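Local atomic coordinates of BH0493 protein (PDB entry 2QEE), a protein that binds zinc and is probably a metal-dependent enzyme of the amidohydrolase superfamily. Residues 393-396 and 397-401; 10-13 and 14-18; 178-181 and 182-186. All coordinates share one frame; numbering follows the deposited sequence.

Contact 1 (393-396 and 397-401)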
loop_
_atom_site.group_PDB
_atom_site.type_symbol
_atom_site.label_atom_id
_atom_site.label_comp_id
_atom_site.label_asym_id
_atom_site.label_seq_id
_atom_site.Cartn_x
_atom_site.Cartn_y
_atom_site.Cartn_z
ATOM N N VAL C 393 -20.453 -1.312 25.011
ATOM C CA VAL C 393 -21.014 -0.559 23.882
ATOM C C VAL C 393 -22.493 -0.772 23.848
ATOM O O VAL C 393 -22.946 -1.933 23.932
ATOM C CB VAL C 393 -20.409 -1.089 22.525
ATOM C CG1 VAL C 393 -21.059 -0.381 21.250
ATOM C CG2 VAL C 393 -18.868 -0.959 22.528
ATOM N N THR C 394 -23.268 0.314 23.687
ATOM C CA THR C 394 -24.731 0.159 23.574
ATOM C C THR C 394 -25.179 0.418 22.147
ATOM O O THR C 394 -24.436 1.062 21.347
ATOM C CB THR C 394 -25.446 1.195 24.488
ATOM O OG1 THR C 394 -25.246 2.507 23.956
ATOM C CG2 THR C 394 -24.837 1.120 25.916
ATOM N N GLU C 395 -26.386 -0.069 21.840
ATOM C CA GLU C 395 -26.963 0.144 20.516
ATOM C C GLU C 395 -27.162 1.652 20.263
ATOM O O GLU C 395 -26.951 2.114 19.141
ATOM C CB GLU C 395 -28.239 -0.679 20.343
ATOM C CG GLU C 395 -28.835 -0.555 18.919
ATOM C CD GLU C 395 -29.998 -1.447 18.716
ATOM O OE1 GLU C 395 -30.629 -1.831 19.732
ATOM O OE2 GLU C 395 -30.287 -1.770 17.545
ATOM N N GLU C 396 -27.478 2.411 21.318
ATOM C CA GLU C 396 -27.657 3.862 21.149
ATOM C C GLU C 396 -26.341 4.537 20.747
ATOM O O GLU C 396 -26.343 5.442 19.886
ATOM C CB GLU C 396 -28.283 4.536 22.380
ATOM C CG GLU C 396 -29.801 4.247 22.475
ATOM C CD GLU C 396 -30.566 4.564 21.160
ATOM O OE1 GLU C 396 -30.606 5.761 20.782
ATOM O OE2 GLU C 396 -31.092 3.621 20.498
ATOM N N GLU C 397 -25.230 4.071 21.337
ATOM C CA GLU C 397 -23.930 4.608 20.966
ATOM C C GLU C 397 -23.549 4.262 19.542
ATOM O O GLU C 397 -22.982 5.131 18.837
ATOM C CB GLU C 397 -22.857 4.156 21.939
ATOM C CG GLU C 397 -23.026 4.825 23.335
ATOM C CD GLU C 397 -22.262 4.075 24.431
ATOM O OE1 GLU C 397 -21.852 2.940 24.163
ATOM O OE2 GLU C 397 -22.142 4.637 25.539
ATOM N N ILE C 398 -23.823 3.023 19.127
ATOM C CA ILE C 398 -23.537 2.608 17.725
ATOM C C ILE C 398 -24.375 3.526 16.791
ATOM O O ILE C 398 -23.854 4.059 15.798
ATOM C CB ILE C 398 -23.924 1.147 17.501
ATOM C CG1 ILE C 398 -22.962 0.261 18.292
ATOM C CG2 ILE C 398 -23.924 0.814 15.973
ATOM C CD1 ILE C 398 -23.426 -1.214 18.307
ATOM N N LYS C 399 -25.640 3.752 17.152
ATOM C CA LYS C 399 -26.528 4.593 16.280
ATOM C C LYS C 399 -25.973 6.012 16.154
ATOM O O LYS C 399 -25.920 6.553 15.048
ATOM C CB LYS C 399 -27.950 4.573 16.848
ATOM C CG LYS C 399 -28.638 3.283 16.467
ATOM C CD LYS C 399 -30.047 3.263 17.067
ATOM C CE LYS C 399 -30.759 1.958 16.719
ATOM N NZ LYS C 399 -32.226 2.063 16.896
ATOM N N ARG C 400 -25.460 6.555 17.262
ATOM C CA ARG C 400 -24.860 7.870 17.296
ATOM C C ARG C 400 -23.603 7.924 16.385
ATOM O O ARG C 400 -23.406 8.837 15.565
ATOM C CB ARG C 400 -24.475 8.182 18.737
ATOM C CG ARG C 400 -23.675 9.402 18.870
ATOM C CD ARG C 400 -22.974 9.478 20.203
ATOM N NE ARG C 400 -21.978 8.393 20.307
ATOM C CZ ARG C 400 -21.428 8.040 21.457
ATOM N NH1 ARG C 400 -21.774 8.701 22.569
ATOM N NH2 ARG C 400 -20.540 7.049 21.492
ATOM N N ASP C 401 -22.708 6.957 16.555
ATOM C CA ASP C 401 -21.455 6.943 15.788
ATOM C C ASP C 401 -21.782 6.803 14.292
ATOM O O ASP C 401 -21.095 7.432 13.462
ATOM C CB ASP C 401 -20.576 5.734 16.194
ATOM C CG ASP C 401 -20.074 5.773 17.659
ATOM O OD1 ASP C 401 -19.994 6.819 18.302
ATOM O OD2 ASP C 401 -19.825 4.650 18.163
HETATM O O HOH W 1 -33.153 -0.524 17.410
#
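Glu-397 reaches back to Thr-394 at the first turn of helix 395-414, and its side chain can be followed outward atom by atom. CB rests against Thr-394 O and OG1. CG, anti to the carbonyl carbon (chi1 -70°), passes Thr-394 OG1 at 3.3 Å. Beyond it the chain runs extended, past Thr-394 OG1, and OE1 accepts from Thr-394 N at 3.0 Å, the donor standing above the carboxylate plane. OE2 belongs to a different partner, Arg-112 of the second subunit, in a salt bridge. In return, Glu-397 N donates to Thr-394 OG1 at 3.1 Å; the threonine hydroxyl is turned there by a chi1 of 69°. The two reciprocal bonds make a capping box, which closes the N-terminus of the helix and ties the loop to it. Further round, Lys-399 NZ donates a hydrogen bond to a water at 2.8 Å, and that water donates weakly to Glu-395 OE2. On the inward side Val-393 CG1 meets Ile-398 CG1 at 3.6 Å, the two side chains crossing at about a right angle. This apolar pair sits between two neighbouring helices: Val-393 packs on Tyr-383, Ile-386 and Leu-387 of helix 363-388, and Ile-398 on Leu-11, Val-15 and Ala-18 of helix 8-21.

Contact 2 (10-13 and 14-18)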
loop_
_atom_site.group_PDB
_atom_site.type_symbol
_atom_site.label_atom_id
_atom_site.label_comp_id
_atom_site.label_asym_id
_atom_site.label_seq_id
_atom_site.Cartn_x
_atom_site.Cartn_y
_atom_site.Cartn_z
ATOM N N VAL C 10 -24.453 -10.615 18.066
ATOM C CA VAL C 10 -25.499 -9.575 18.236
ATOM C C VAL C 10 -24.929 -8.201 17.796
ATOM O O VAL C 10 -25.598 -7.423 17.144
ATOM C CB VAL C 10 -26.065 -9.560 19.617
ATOM C CG1 VAL C 10 -26.960 -8.294 19.853
ATOM C CG2 VAL C 10 -26.881 -10.881 19.833
ATOM N N LEU C 11 -23.695 -7.929 18.173
ATOM C CA LEU C 11 -23.027 -6.721 17.711
ATOM C C LEU C 11 -23.134 -6.645 16.177
ATOM O O LEU C 11 -23.476 -5.585 15.631
ATOM C CB LEU C 11 -21.548 -6.788 18.094
ATOM C CG LEU C 11 -20.629 -5.626 17.595
ATOM C CD1 LEU C 11 -21.071 -4.263 18.219
ATOM C CD2 LEU C 11 -19.196 -5.938 17.805
ATOM N N ALA C 12 -22.783 -7.717 15.480
ATOM C CA ALA C 12 -22.794 -7.689 14.001
ATOM C C ALA C 12 -24.205 -7.374 13.497
ATOM O O ALA C 12 -24.371 -6.533 12.611
ATOM C CB ALA C 12 -22.269 -9.012 13.456
ATOM N N GLU C 13 -25.236 -7.993 14.083
ATOM C CA GLU C 13 -26.621 -7.753 13.676
ATOM C C GLU C 13 -26.968 -6.274 13.873
ATOM O O GLU C 13 -27.548 -5.629 12.998
ATOM C CB GLU C 13 -27.542 -8.640 14.534
ATOM C CG GLU C 13 -29.039 -8.529 14.284
ATOM C CD GLU C 13 -29.840 -8.932 15.543
ATOM O OE1 GLU C 13 -30.848 -8.237 15.871
ATOM O OE2 GLU C 13 -29.434 -9.941 16.223
ATOM N N LYS C 14 -26.619 -5.753 15.048
ATOM C CA LYS C 14 -27.021 -4.427 15.434
ATOM C C LYS C 14 -26.281 -3.347 14.629
ATOM O O LYS C 14 -26.856 -2.279 14.254
ATOM C CB LYS C 14 -26.863 -4.270 16.946
ATOM C CG LYS C 14 -27.981 -5.116 17.623
ATOM C CD LYS C 14 -28.328 -4.670 19.027
ATOM C CE LYS C 14 -29.438 -5.563 19.670
ATOM N NZ LYS C 14 -30.323 -6.224 18.694
ATOM N N VAL C 15 -25.004 -3.623 14.371
ATOM C CA VAL C 15 -24.222 -2.675 13.548
ATOM C C VAL C 15 -24.781 -2.654 12.145
ATOM O O VAL C 15 -24.981 -1.562 11.589
ATOM C CB VAL C 15 -22.676 -2.955 13.530
ATOM C CG1 VAL C 15 -21.953 -2.029 12.480
ATOM C CG2 VAL C 15 -22.078 -2.722 14.938
ATOM N N LYS C 16 -24.972 -3.834 11.547
ATOM C CA LYS C 16 -25.531 -3.895 10.186
ATOM C C LYS C 16 -26.888 -3.177 10.114
ATOM O O LYS C 16 -27.145 -2.398 9.172
ATOM C CB LYS C 16 -25.650 -5.329 9.722
ATOM C CG LYS C 16 -24.335 -5.919 9.407
ATOM C CD LYS C 16 -24.490 -7.432 9.237
ATOM C CE LYS C 16 -23.114 -8.080 9.301
ATOM N NZ LYS C 16 -23.063 -9.536 8.966
ATOM N N ASN C 17 -27.754 -3.408 11.096
ATOM C CA ASN C 17 -29.028 -2.704 11.096
ATOM C C ASN C 17 -28.865 -1.185 11.226
ATOM O O ASN C 17 -29.553 -0.443 10.494
ATOM C CB ASN C 17 -29.935 -3.209 12.231
ATOM C CG ASN C 17 -30.417 -4.633 12.023
ATOM O OD1 ASN C 17 -30.856 -5.278 12.995
ATOM N ND2 ASN C 17 -30.405 -5.122 10.783
ATOM N N ALA C 18 -28.036 -0.712 12.151
ATOM C CA ALA C 18 -27.803 0.712 12.332
ATOM C C ALA C 18 -27.289 1.350 11.005
ATOM O O ALA C 18 -27.791 2.423 10.559
ATOM C CB ALA C 18 -26.821 0.927 13.434
#
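Lys-14 and Glu-13, neighbours in sequence on helix 8-21, send out side chains that run side by side in the same direction. Glu-13 OE1 and Lys-14 NZ stand 3.5 Å apart, a long salt bridge; since Glu-13 has a second conformer, this pairing describes one of its two positions. The lysine gets there in two steps. Its CG lies anti to the carbonyl carbon (chi1 -72°), which places CG 3.4 Å from Val-10 O, and the chain then stays extended until a bend at chi4, -25°, turns NZ toward the glutamate. On the way, the methylenes lie alongside Val-10, whose CG1 touches Lys-14 CE at 3.7 Å. The lysine is thus apolar along its stem and charged at its tip: Val-10, a turn earlier, flanks the stem, and the adjacent Glu-13 meets the ammonium.

Ala-12 has a simpler role. Ala-12 O accepts from Lys-16 N at 3.0 Å, and the lower methylenes of Lys-16 pass over this oxygen, with Lys-16 CG 3.3 Å from Ala-12 O. One residue further along, Asn-17 N donates to Glu-13 O at 2.9 Å, while the glutamate carboxylate, in this conformer, and the asparagine amide are inclined 65° to each other.

The inward face is apolar. Leu-11 CD1 packs on Val-15 CG2 at 3.8 Å, these two side chains again pointing the same way. Helix 8-21 lies against two C-terminal helices: this face rests on helix 395-414, while Leu-11 also meets Tyr-383, Ala-12 meets Ile-380, and Val-15 meets Leu-379 and Ile-380, all of helix 363-388.

Contact 3 (178-181 and 182-186)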
loop_
_atom_site.group_PDB
_atom_site.type_symbol
_atom_site.label_atom_id
_atom_site.label_comp_id
_atom_site.label_asym_id
_atom_site.label_seq_id
_atom_site.Cartn_x
_atom_site.Cartn_y
_atom_site.Cartn_z
ATOM N N ASN C 178 -8.261 26.471 -12.749
ATOM C CA ASN C 178 -7.363 25.639 -13.564
ATOM C C ASN C 178 -7.224 26.152 -14.990
ATOM O O ASN C 178 -6.263 25.791 -15.669
ATOM C CB ASN C 178 -7.866 24.201 -13.647
ATOM C CG ASN C 178 -7.815 23.502 -12.291
ATOM O OD1 ASN C 178 -7.160 24.004 -11.372
ATOM N ND2 ASN C 178 -8.574 22.404 -12.152
ATOM N N GLU C 179 -8.187 26.945 -15.445
ATOM C CA GLU C 179 -8.192 27.413 -16.857
ATOM C C GLU C 179 -8.419 28.919 -16.955
ATOM O O GLU C 179 -9.119 29.391 -17.888
ATOM C CB GLU C 179 -9.258 26.658 -17.634
ATOM C CG GLU C 179 -8.912 25.196 -17.810
ATOM C CD GLU C 179 -10.043 24.438 -18.404
ATOM O OE1 GLU C 179 -9.903 24.023 -19.581
ATOM O OE2 GLU C 179 -11.074 24.275 -17.711
ATOM N N TYR C 180 -7.815 29.669 -16.016
ATOM C CA TYR C 180 -8.111 31.110 -15.918
ATOM C C TYR C 180 -7.772 31.858 -17.228
ATOM O O TYR C 180 -8.465 32.826 -17.580
ATOM C CB TYR C 180 -7.378 31.765 -14.776
ATOM C CG TYR C 180 -7.751 33.211 -14.548
ATOM C CD1 TYR C 180 -9.026 33.559 -14.074
ATOM C CD2 TYR C 180 -6.848 34.232 -14.821
ATOM C CE1 TYR C 180 -9.368 34.850 -13.857
ATOM C CE2 TYR C 180 -7.187 35.572 -14.587
ATOM C CZ TYR C 180 -8.464 35.865 -14.137
ATOM O OH TYR C 180 -8.823 37.163 -13.880
ATOM N N GLU C 181 -6.728 31.411 -17.929
ATOM C CA GLU C 181 -6.285 32.150 -19.124
ATOM C C GLU C 181 -7.416 32.191 -20.146
ATOM O O GLU C 181 -7.567 33.190 -20.866
ATOM C CB GLU C 181 -4.989 31.564 -19.734
ATOM C CG GLU C 181 -3.703 31.865 -18.936
ATOM C CD GLU C 181 -3.321 33.356 -18.893
ATOM O OE1 GLU C 181 -3.750 34.112 -19.805
ATOM O OE2 GLU C 181 -2.600 33.763 -17.938
ATOM N N GLN C 182 -8.213 31.125 -20.192
ATOM C CA GLN C 182 -9.355 31.040 -21.096
ATOM C C GLN C 182 -10.583 31.577 -20.398
ATOM O O GLN C 182 -11.374 32.313 -20.970
ATOM C CB GLN C 182 -9.632 29.618 -21.568
ATOM C CG GLN C 182 -8.436 28.842 -22.118
ATOM C CD GLN C 182 -7.867 27.839 -21.100
ATOM O OE1 GLN C 182 -7.057 28.197 -20.228
ATOM N NE2 GLN C 182 -8.297 26.569 -21.208
ATOM N N THR C 183 -10.746 31.227 -19.131
ATOM C CA THR C 183 -11.987 31.560 -18.438
ATOM C C THR C 183 -12.166 33.062 -18.147
ATOM O O THR C 183 -13.296 33.565 -18.069
ATOM C CB THR C 183 -12.110 30.700 -17.177
ATOM O OG1 THR C 183 -12.091 29.325 -17.598
ATOM C CG2 THR C 183 -13.394 30.973 -16.540
ATOM N N LYS C 184 -11.066 33.785 -17.991
ATOM C CA LYS C 184 -11.122 35.213 -17.721
ATOM C C LYS C 184 -11.964 35.980 -18.758
ATOM O O LYS C 184 -12.638 36.965 -18.433
ATOM C CB LYS C 184 -9.709 35.808 -17.593
ATOM C CG LYS C 184 -8.897 35.854 -18.866
ATOM C CD LYS C 184 -7.454 36.289 -18.581
ATOM C CE LYS C 184 -7.384 37.697 -18.028
ATOM N NZ LYS C 184 -6.004 38.204 -17.775
ATOM N N HIS C 185 -11.957 35.501 -19.984
ATOM C CA HIS C 185 -12.723 36.142 -21.055
ATOM C C HIS C 185 -14.236 35.960 -20.911
ATOM O O HIS C 185 -15.003 36.887 -21.237
ATOM C CB HIS C 185 -12.208 35.685 -22.415
ATOM C CG HIS C 185 -10.738 35.928 -22.585
ATOM N ND1 HIS C 185 -10.194 37.196 -22.602
ATOM C CD2 HIS C 185 -9.693 35.069 -22.673
ATOM C CE1 HIS C 185 -8.880 37.110 -22.716
ATOM N NE2 HIS C 185 -8.550 35.830 -22.771
ATOM N N ARG C 186 -14.658 34.798 -20.396
ATOM C CA ARG C 186 -16.073 34.583 -20.038
ATOM C C ARG C 186 -16.504 35.495 -18.882
ATOM O O ARG C 186 -17.562 36.121 -18.945
ATOM C CB ARG C 186 -16.361 33.116 -19.704
ATOM C CG ARG C 186 -15.982 32.151 -20.796
ATOM C CD ARG C 186 -16.577 30.787 -20.565
ATOM N NE ARG C 186 -17.984 30.755 -20.965
ATOM C CZ ARG C 186 -18.826 29.762 -20.682
ATOM N NH1 ARG C 186 -18.394 28.724 -19.985
ATOM N NH2 ARG C 186 -20.100 29.807 -21.101
HETATM O O HOH W 2 -4.451 36.331 -17.050
#
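A chi1 of -174° swings the Tyr-180 ring along the helix toward Lys-184, and a chi1 of 69° on Lys-184 sets its CG between the backbone N and the carbonyl carbon, leaving CB to face the ring. The result is a CH-pi contact: Lys-184 CB stands 3.8 Å from the centroid of the Tyr-180 ring, 17° off its normal, and the side chains cross at about a right angle. Further out, a bend at chi3 carries Lys-184 NZ to Asn-195 O and to a water that accepts from Lys-184 NZ and donates to Glu-181 OE2. That carboxylate oxygen also has Asn-237 as a partner, so the lysine and the glutamate meet through water, each with a direct bond elsewhere. The lysine CG additionally lies over the centre of one face of the His-185 ring.

At the start of the turn Glu-179 O accepts from Thr-183 N at 2.8 Å, and more weakly from Gln-182 N. Thr-183 OG1 has both Glu-179 O, at 3.0 Å, and Pro-175 O within hydrogen-bonding reach. Tyr-180 O takes the next helical bond, from Lys-184 N at 2.8 Å.

Glu-179 occupies the N-cap position of helix 180-189 just after helix 174-178 has ended: this is a helix-to-helix junction, its new first turn packed through Tyr-180 onto Asn-237 and Ile-241 of helix 237-253.

Overall arrangement
Contacts 1 and 2 belong together: their centres are 10 Å apart, and helices 395-414 and 8-21 touch where Ile-398 CD1 meets Leu-11 CD1 and Val-15 CG2, both at 3.9 Å. At the edge of this interface Glu-395 CD packs on Lys-14 CD at 3.6 Å. The N-terminal and C-terminal helices are joined here, with helix 363-388 against both, and contact 1 also reaches the second subunit. Contact 3 lies on the opposite side of the chain's centre, its own centre about 49 Å from that of contact 1 and 51 Å from that of contact 2. All three are away from the zinc site of His-28, His-30 and Asp-357.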